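Local atomic coordinates of CD180 antigen (Mus musculus, PDB entry 3T6Q), a protein that may cooperate with MD-1 and TLR4 to mediate the innate immune response of B cells to bacterial lipopolysaccharide, leading to NF-kappa-B activation. Residues E314-I319 / L339-G344; D366-Q371 / E394-C399; P388-T393 / R411-D416. All coordinates share one frame; numbering follows the deposited sequence. Where two conformers were deposited one is given.

Interaction 1 (E314-I319 / L339-G344); sequences ENLCQI and LELGTG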
# COMPACT_ATOMS: atom_id res chain seq x y z
N GLU A 314 11.01 -12.58 -41.76
CA GLU A 314 10.33 -13.16 -42.92
C GLU A 314 10.98 -14.47 -43.32
O GLU A 314 10.32 -15.38 -43.83
CB GLU A 314 10.38 -12.20 -44.11
CG GLU A 314 9.54 -10.95 -43.86
CD GLU A 314 9.92 -9.81 -44.79
OE1 GLU A 314 10.42 -10.07 -45.91
OE2 GLU A 314 9.70 -8.64 -44.38
N ASN A 315 12.28 -14.55 -43.11
CA ASN A 315 13.06 -15.69 -43.58
C ASN A 315 14.03 -16.07 -42.45
O ASN A 315 14.45 -15.21 -41.68
CB ASN A 315 13.79 -15.29 -44.89
CG ASN A 315 14.34 -16.48 -45.68
OD1 ASN A 315 14.03 -16.65 -46.86
ND2 ASN A 315 15.17 -17.29 -45.04
N LEU A 316 14.37 -17.35 -42.37
CA LEU A 316 15.38 -17.82 -41.41
C LEU A 316 16.79 -17.29 -41.74
O LEU A 316 17.58 -17.08 -40.83
CB LEU A 316 15.45 -19.34 -41.38
CG LEU A 316 15.39 -20.14 -40.06
CD1 LEU A 316 16.02 -21.51 -40.26
CD2 LEU A 316 15.86 -19.48 -38.78
N CYS A 317 17.08 -17.06 -43.00
CA CYS A 317 18.37 -16.47 -43.38
C CYS A 317 18.60 -15.04 -42.80
O CYS A 317 19.73 -14.63 -42.63
CB CYS A 317 18.58 -16.51 -44.89
SG CYS A 317 19.29 -18.09 -45.51
N GLN A 318 17.55 -14.36 -42.37
CA GLN A 318 17.64 -13.02 -41.79
C GLN A 318 18.16 -13.00 -40.33
O GLN A 318 18.38 -11.91 -39.78
CB GLN A 318 16.29 -12.30 -41.86
CG GLN A 318 15.83 -11.87 -43.27
CD GLN A 318 14.43 -11.31 -43.27
OE1 GLN A 318 13.50 -11.90 -42.71
NE2 GLN A 318 14.24 -10.17 -43.93
N ILE A 319 18.32 -14.17 -39.69
CA ILE A 319 18.95 -14.19 -38.38
C ILE A 319 20.48 -14.11 -38.51
O ILE A 319 21.16 -13.86 -37.51
CB ILE A 319 18.50 -15.36 -37.46
CG1 ILE A 319 19.14 -16.71 -37.88
CG2 ILE A 319 16.96 -15.45 -37.44
CD1 ILE A 319 19.19 -17.77 -36.76
N LEU A 339 7.05 -17.83 -41.33
CA LEU A 339 8.49 -17.86 -41.44
C LEU A 339 8.89 -18.77 -42.59
O LEU A 339 8.53 -19.94 -42.58
CB LEU A 339 9.10 -18.39 -40.13
CG LEU A 339 10.65 -18.43 -40.06
CD1 LEU A 339 11.24 -17.01 -40.13
CD2 LEU A 339 11.09 -19.13 -38.78
N GLU A 340 9.64 -18.26 -43.56
CA GLU A 340 10.20 -19.11 -44.62
C GLU A 340 11.55 -19.65 -44.11
O GLU A 340 12.43 -18.88 -43.73
CB GLU A 340 10.39 -18.25 -45.90
CG GLU A 340 11.21 -18.97 -46.97
CD GLU A 340 10.59 -20.31 -47.37
OE1 GLU A 340 9.40 -20.33 -47.74
OE2 GLU A 340 11.28 -21.35 -47.32
N LEU A 341 11.75 -20.95 -44.15
CA LEU A 341 12.98 -21.54 -43.59
C LEU A 341 14.16 -21.46 -44.56
O LEU A 341 15.32 -21.55 -44.16
CB LEU A 341 12.76 -23.01 -43.22
CG LEU A 341 11.74 -23.30 -42.09
CD1 LEU A 341 11.85 -24.74 -41.61
CD2 LEU A 341 11.97 -22.31 -40.94
N GLY A 342 13.86 -21.32 -45.84
CA GLY A 342 14.90 -21.16 -46.85
C GLY A 342 15.67 -22.46 -47.02
O GLY A 342 15.15 -23.54 -46.68
N THR A 343 16.89 -22.35 -47.52
CA THR A 343 17.74 -23.54 -47.74
C THR A 343 19.12 -23.24 -47.17
O THR A 343 19.71 -22.20 -47.53
CB THR A 343 17.90 -23.82 -49.27
OG1 THR A 343 16.63 -24.26 -49.81
CG2 THR A 343 19.00 -24.86 -49.51
N GLY A 344 19.61 -24.10 -46.28
CA GLY A 344 20.93 -23.94 -45.69
C GLY A 344 21.15 -22.71 -44.82
O GLY A 344 22.29 -22.31 -44.64

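Interaction 2 (D366-Q371 / E394-C399); sequences DCCNLQ and EAFKEC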
# COMPACT_ATOMS: atom_id res chain seq x y z
N ASP A 366 8.70 -29.74 -49.45
CA ASP A 366 9.81 -30.72 -49.30
C ASP A 366 10.65 -30.40 -48.06
O ASP A 366 11.54 -29.55 -48.10
CB ASP A 366 10.64 -30.70 -50.60
CG ASP A 366 11.73 -31.79 -50.68
OD1 ASP A 366 12.07 -32.42 -49.66
OD2 ASP A 366 12.27 -31.97 -51.80
N CYS A 367 10.37 -31.09 -46.96
CA CYS A 367 11.07 -30.85 -45.69
C CYS A 367 11.75 -32.18 -45.37
O CYS A 367 11.25 -33.22 -45.81
CB CYS A 367 10.03 -30.48 -44.60
SG CYS A 367 10.72 -29.62 -43.14
N CYS A 368 12.89 -32.20 -44.65
CA CYS A 368 13.54 -31.02 -44.08
C CYS A 368 15.04 -30.98 -44.36
O CYS A 368 15.75 -30.27 -43.68
CB CYS A 368 13.32 -31.00 -42.56
SG CYS A 368 11.58 -31.13 -42.04
N ASN A 369 15.53 -31.76 -45.35
CA ASN A 369 16.94 -31.77 -45.71
C ASN A 369 17.50 -30.46 -46.19
O ASN A 369 18.61 -30.09 -45.80
CB ASN A 369 17.22 -32.86 -46.74
CG ASN A 369 16.81 -34.21 -46.21
OD1 ASN A 369 17.26 -34.59 -45.10
ND2 ASN A 369 15.91 -34.91 -46.93
N LEU A 370 16.76 -29.72 -47.02
CA LEU A 370 17.29 -28.45 -47.46
C LEU A 370 17.32 -27.44 -46.30
O LEU A 370 18.27 -26.66 -46.15
CB LEU A 370 16.40 -27.88 -48.59
CG LEU A 370 16.14 -28.66 -49.90
CD1 LEU A 370 15.84 -27.78 -51.10
CD2 LEU A 370 17.25 -29.62 -50.26
N GLN A 371 16.24 -27.43 -45.51
CA GLN A 371 16.07 -26.44 -44.44
C GLN A 371 17.06 -26.62 -43.30
O GLN A 371 17.56 -25.63 -42.74
CB GLN A 371 14.62 -26.49 -43.91
CG GLN A 371 13.58 -26.12 -44.98
CD GLN A 371 13.13 -27.29 -45.85
OE1 GLN A 371 13.72 -28.37 -45.82
NE2 GLN A 371 12.08 -27.08 -46.65
N GLU A 394 13.28 -40.47 -46.04
CA GLU A 394 14.51 -39.92 -45.45
C GLU A 394 14.53 -38.38 -45.41
O GLU A 394 15.46 -37.72 -45.88
CB GLU A 394 15.76 -40.47 -46.11
CG GLU A 394 16.89 -40.56 -45.10
CD GLU A 394 18.15 -41.13 -45.71
OE1 GLU A 394 19.06 -41.51 -44.94
OE2 GLU A 394 18.23 -41.17 -46.96
N ALA A 395 13.46 -37.86 -44.83
CA ALA A 395 13.23 -36.44 -44.70
C ALA A 395 14.19 -35.76 -43.71
O ALA A 395 14.26 -34.55 -43.68
CB ALA A 395 11.76 -36.21 -44.31
N PHE A 396 14.93 -36.55 -42.91
CA PHE A 396 15.77 -36.03 -41.85
C PHE A 396 17.21 -36.57 -42.00
O PHE A 396 17.92 -36.74 -41.02
CB PHE A 396 15.13 -36.31 -40.47
CG PHE A 396 13.76 -35.66 -40.30
CD1 PHE A 396 13.66 -34.33 -39.88
CD2 PHE A 396 12.58 -36.35 -40.61
CE1 PHE A 396 12.40 -33.71 -39.75
CE2 PHE A 396 11.34 -35.75 -40.49
CZ PHE A 396 11.24 -34.42 -40.06
N LYS A 397 17.62 -36.77 -43.24
CA LYS A 397 18.96 -37.29 -43.54
C LYS A 397 20.03 -36.34 -43.01
O LYS A 397 21.06 -36.78 -42.54
CB LYS A 397 19.14 -37.48 -45.05
CG LYS A 397 20.45 -38.18 -45.39
CD LYS A 397 20.74 -38.19 -46.88
CE LYS A 397 21.53 -36.93 -47.23
NZ LYS A 397 22.29 -37.10 -48.49
N GLU A 398 19.76 -35.03 -43.06
CA GLU A 398 20.67 -34.02 -42.49
C GLU A 398 20.86 -34.04 -40.97
O GLU A 398 21.85 -33.48 -40.48
CB GLU A 398 20.30 -32.60 -42.96
CG GLU A 398 20.49 -32.37 -44.46
CD GLU A 398 21.96 -32.50 -44.93
OE1 GLU A 398 22.20 -33.24 -45.90
OE2 GLU A 398 22.87 -31.86 -44.35
N CYS A 399 19.97 -34.73 -40.24
CA CYS A 399 20.06 -34.84 -38.78
C CYS A 399 19.92 -36.25 -38.28
O CYS A 399 18.97 -36.55 -37.54
CB CYS A 399 18.99 -34.03 -38.07
SG CYS A 399 18.86 -32.38 -38.75

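Interaction 3 (P388-T393 / R411-D416); sequences PLSLKT and RLKVKD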
# COMPACT_ATOMS: atom_id res chain seq x y z
N PRO A 388 1.19 -27.11 -43.28
CA PRO A 388 1.55 -28.43 -43.82
C PRO A 388 2.98 -28.60 -44.32
O PRO A 388 3.51 -27.79 -45.08
CB PRO A 388 0.49 -28.65 -44.92
CG PRO A 388 -0.68 -27.85 -44.45
CD PRO A 388 -0.03 -26.59 -43.93
N LEU A 389 3.63 -29.66 -43.84
CA LEU A 389 4.93 -30.04 -44.31
C LEU A 389 4.78 -31.33 -45.12
O LEU A 389 4.15 -32.31 -44.66
CB LEU A 389 5.87 -30.31 -43.10
CG LEU A 389 5.95 -29.19 -42.05
CD1 LEU A 389 6.91 -29.59 -40.92
CD2 LEU A 389 6.44 -27.86 -42.71
N SER A 390 5.37 -31.34 -46.31
CA SER A 390 5.40 -32.55 -47.14
C SER A 390 6.73 -33.21 -46.88
O SER A 390 7.78 -32.56 -47.00
CB SER A 390 5.28 -32.16 -48.61
OG SER A 390 4.06 -31.48 -48.84
N LEU A 391 6.70 -34.48 -46.52
CA LEU A 391 7.93 -35.23 -46.22
C LEU A 391 8.09 -36.38 -47.21
O LEU A 391 7.19 -37.22 -47.35
CB LEU A 391 7.94 -35.77 -44.78
CG LEU A 391 7.48 -34.87 -43.64
CD1 LEU A 391 7.49 -35.66 -42.33
CD2 LEU A 391 8.38 -33.66 -43.52
N LYS A 392 9.23 -36.42 -47.90
CA LYS A 392 9.59 -37.58 -48.72
C LYS A 392 10.41 -38.61 -47.88
O LYS A 392 10.70 -38.36 -46.71
CB LYS A 392 10.35 -37.15 -49.96
CG LYS A 392 9.55 -36.26 -50.92
CD LYS A 392 10.47 -35.50 -51.88
CE LYS A 392 9.78 -34.30 -52.54
NZ LYS A 392 8.58 -34.68 -53.34
N THR A 393 10.75 -39.76 -48.47
CA THR A 393 11.54 -40.75 -47.74
C THR A 393 12.86 -40.12 -47.26
O THR A 393 13.46 -39.31 -47.95
CB THR A 393 11.78 -41.99 -48.63
OG1 THR A 393 10.58 -42.77 -48.64
CG2 THR A 393 12.93 -42.87 -48.05
N ARG A 411 0.23 -30.61 -39.82
CA ARG A 411 -0.23 -31.58 -40.83
C ARG A 411 0.95 -32.10 -41.67
O ARG A 411 1.77 -31.31 -42.17
CB ARG A 411 -1.32 -30.93 -41.72
CG ARG A 411 -1.69 -31.71 -42.98
CD ARG A 411 -3.17 -31.49 -43.38
NE ARG A 411 -3.66 -30.20 -42.89
CZ ARG A 411 -3.88 -29.14 -43.66
NH1 ARG A 411 -4.29 -28.01 -43.11
NH2 ARG A 411 -3.69 -29.20 -44.96
N LEU A 412 1.05 -33.42 -41.84
CA LEU A 412 2.14 -33.95 -42.63
C LEU A 412 1.58 -34.62 -43.89
O LEU A 412 0.56 -35.33 -43.84
CB LEU A 412 2.99 -34.95 -41.82
CG LEU A 412 3.53 -34.43 -40.47
CD1 LEU A 412 4.23 -35.60 -39.80
CD2 LEU A 412 4.51 -33.26 -40.67
N LYS A 413 2.20 -34.36 -45.02
CA LYS A 413 1.75 -34.95 -46.29
C LYS A 413 2.83 -35.89 -46.70
O LYS A 413 3.94 -35.45 -46.99
CB LYS A 413 1.64 -33.90 -47.40
CG LYS A 413 0.90 -32.65 -47.03
CD LYS A 413 -0.50 -32.96 -46.58
CE LYS A 413 -1.27 -31.65 -46.65
NZ LYS A 413 -2.75 -31.84 -46.57
N VAL A 414 2.50 -37.17 -46.77
CA VAL A 414 3.51 -38.19 -47.07
C VAL A 414 2.89 -39.07 -48.14
O VAL A 414 1.80 -39.62 -47.94
CB VAL A 414 3.82 -39.03 -45.79
CG1 VAL A 414 4.83 -40.11 -46.13
CG2 VAL A 414 4.37 -38.13 -44.68
N LYS A 415 3.55 -39.17 -49.29
CA LYS A 415 3.08 -40.03 -50.38
C LYS A 415 3.00 -41.49 -49.95
O LYS A 415 3.72 -41.91 -49.05
CB LYS A 415 4.05 -39.90 -51.54
CG LYS A 415 3.82 -38.68 -52.40
CD LYS A 415 4.68 -38.78 -53.66
CE LYS A 415 4.08 -37.95 -54.77
NZ LYS A 415 4.11 -38.71 -56.04
N ASP A 416 2.11 -42.27 -50.58
CA ASP A 416 2.00 -43.72 -50.32
C ASP A 416 3.34 -44.45 -50.33
O ASP A 416 4.20 -44.18 -51.16
CB ASP A 416 1.08 -44.41 -51.34
CG ASP A 416 -0.39 -44.04 -51.14
OD1 ASP A 416 -0.74 -43.58 -50.04
OD2 ASP A 416 -1.19 -44.19 -52.09
O HOH W 1 5.94 -37.99 -49.58

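Interaction 1 (E314-I319 / L339-G344)
Leu339 sends its CG anti to its own N (chi1 -178°), which carries CD1 across to lie 3.7 Å from the backbone C of Asn315; Leu341 swings its CG to the side of its N instead (chi1 -65°), bringing CD2 to 4.1 Å from CG of Leu316. The three leucines belong to successive turns of a leucine-rich repeat solenoid, 314-319 in LRR 10 and 339-344 in LRR 11, and all are buried in its core. The Leu316 and Leu341 chains meet at a slant, and the CB of Leu316 also rests 3.6 Å from the carbonyl O of Leu341. Ile332 and Leu346 add to the packing round Leu316, and Ile362 does the same for Leu341.

Outside this apolar layer the backbones meet in a single bridge between Asn315 and Glu340. Both backbone polar atoms of Glu340 are used by the facing segment: its N donates to Glu314 O at 3.0 Å, and its O takes the N-H of Leu316 at 2.8 Å. Segment 314-319 has its own brace, since OE1 of Gln318 accepts from N of Glu314 and from N of Asn315 together, which ties the start of 314-319 to the short 3-10 turn at 317-319. Cys317 fastens that turn to the following repeat by a disulfide to Cys345. In the other segment, the side chain of Glu340 is bent so that it meets its own backbone, OE2 accepting the N-H of Gly342 at 3.0 Å on its anti lone pair.

Interaction 2 (D366-Q371 / E394-C399)
Asn369 and the turn at Phe396-Cys399 are joined mainly by hydrogen bonds. With CG held beside its own N (chi1 -58°), the Asn369 amide spans the gap and uses both ends. ND2 donates to Glu394 O at 3.0 Å, and the acceptor lies close to the amide plane. OD1 faces the type I turn and accepts Glu398 N at 3.3 Å, with a second, weak bond from Lys397 N. Anchored at both ends, the amide has its rotation fixed. A backbone bond runs beside it, Cys368 N to Ala395 O at 2.9 Å.

The sulfur contact comes from a disulfide between the adjacent Cys367 and Cys368, whose peptide bond is cis. SG of Cys368 approaches the Phe396 ring obliquely, 3.5 Å from CE1 and 4.4 Å from the ring centroid, a Cys sulfur-aromatic contact.

Close packing fills in the rest. The methyl CB of Ala395 sits 3.4 Å from Cys367 O, and CG of Glu398 lies 3.2 Å from Asn369 O. The Glu398 carboxylate turns elsewhere, OE2 taking the N-H of Asn374, while Glu394 OE1 is bonded to Asn423.

In the leucine-rich repeat solenoid this joins LRR 12 to LRR 13. Segment 366-371 lies in the loop between strands 354-356 and 380-382. Its partner, segment 394-399, belongs to the loop that leads from strand 389-391 to strand 404-406, and there the backbone of Ala395 bonds onward to Pro420 of the next repeat.

Interaction 3 (P388-T393 / R411-D416)
Pro388 and Arg411 lie side by side at the head of two short parallel strands, 389-391 and 412-413, stacked from consecutive leucine-rich repeats, LRR 13 and LRR 14, as a small sheet apart from the main run of repeat strands. In the conformer described here, the bump of the proline ring fits against a flat plate: CG sits over one face of the Arg411 guanidinium, toward its rim, 3.3 Å from NH2. Lys413 bends at chi2 (-58°) and lays its CE 3.9 Å from CB of Pro388, so two long basic chains meet the proline. On the face that carries Ser390 and Lys413, OG of Ser390 touches CB of Lys413 at 3.7 Å.

The other face carries Leu389 and Leu412, and the end of Leu391 reaches in. The two methyls of Leu412 straddle the hollow between these neighbours, CD2 resting 4.1 Å from CB of Leu389 and CD1 the same 4.1 Å from CD1 of Leu391. All three leucines are buried; Leu389 also packs on Thr410, and Leu391 on Cys367 and Pro420. Val414 continues the packing less tightly, its CG2 facing CB of Leu391.

Between the two faces the backbones hold register through three bonds: Leu389 N to Arg411 O, Lys413 N to Leu389 O, and Leu391 N to Lys413 O. Where the strands begin to part after Leu391, a water takes over the link, donating to Leu391 O at 2.7 Å and accepting from Lys415 N at 2.7 Å.

The three contacts follow the chain round one side of the leucine-rich repeat solenoid, each joining one repeat to the next: LRR 10 to 11, 12 to 13, then 13 to 14. Interaction 1 closes before interaction 2 opens, while the segments of interactions 2 and 3 alternate. Interactions 1 and 2 have centres about 15 Å apart and touch where Gly344 N probably bonds Leu370 O. Interactions 2 and 3, centres about 12 Å apart, meet through a probable bond from Cys367 N to Ser390 O. Interactions 1 and 3, centres about 21 Å apart, do not touch, so interaction 2 connects them in a continuous stack of repeats.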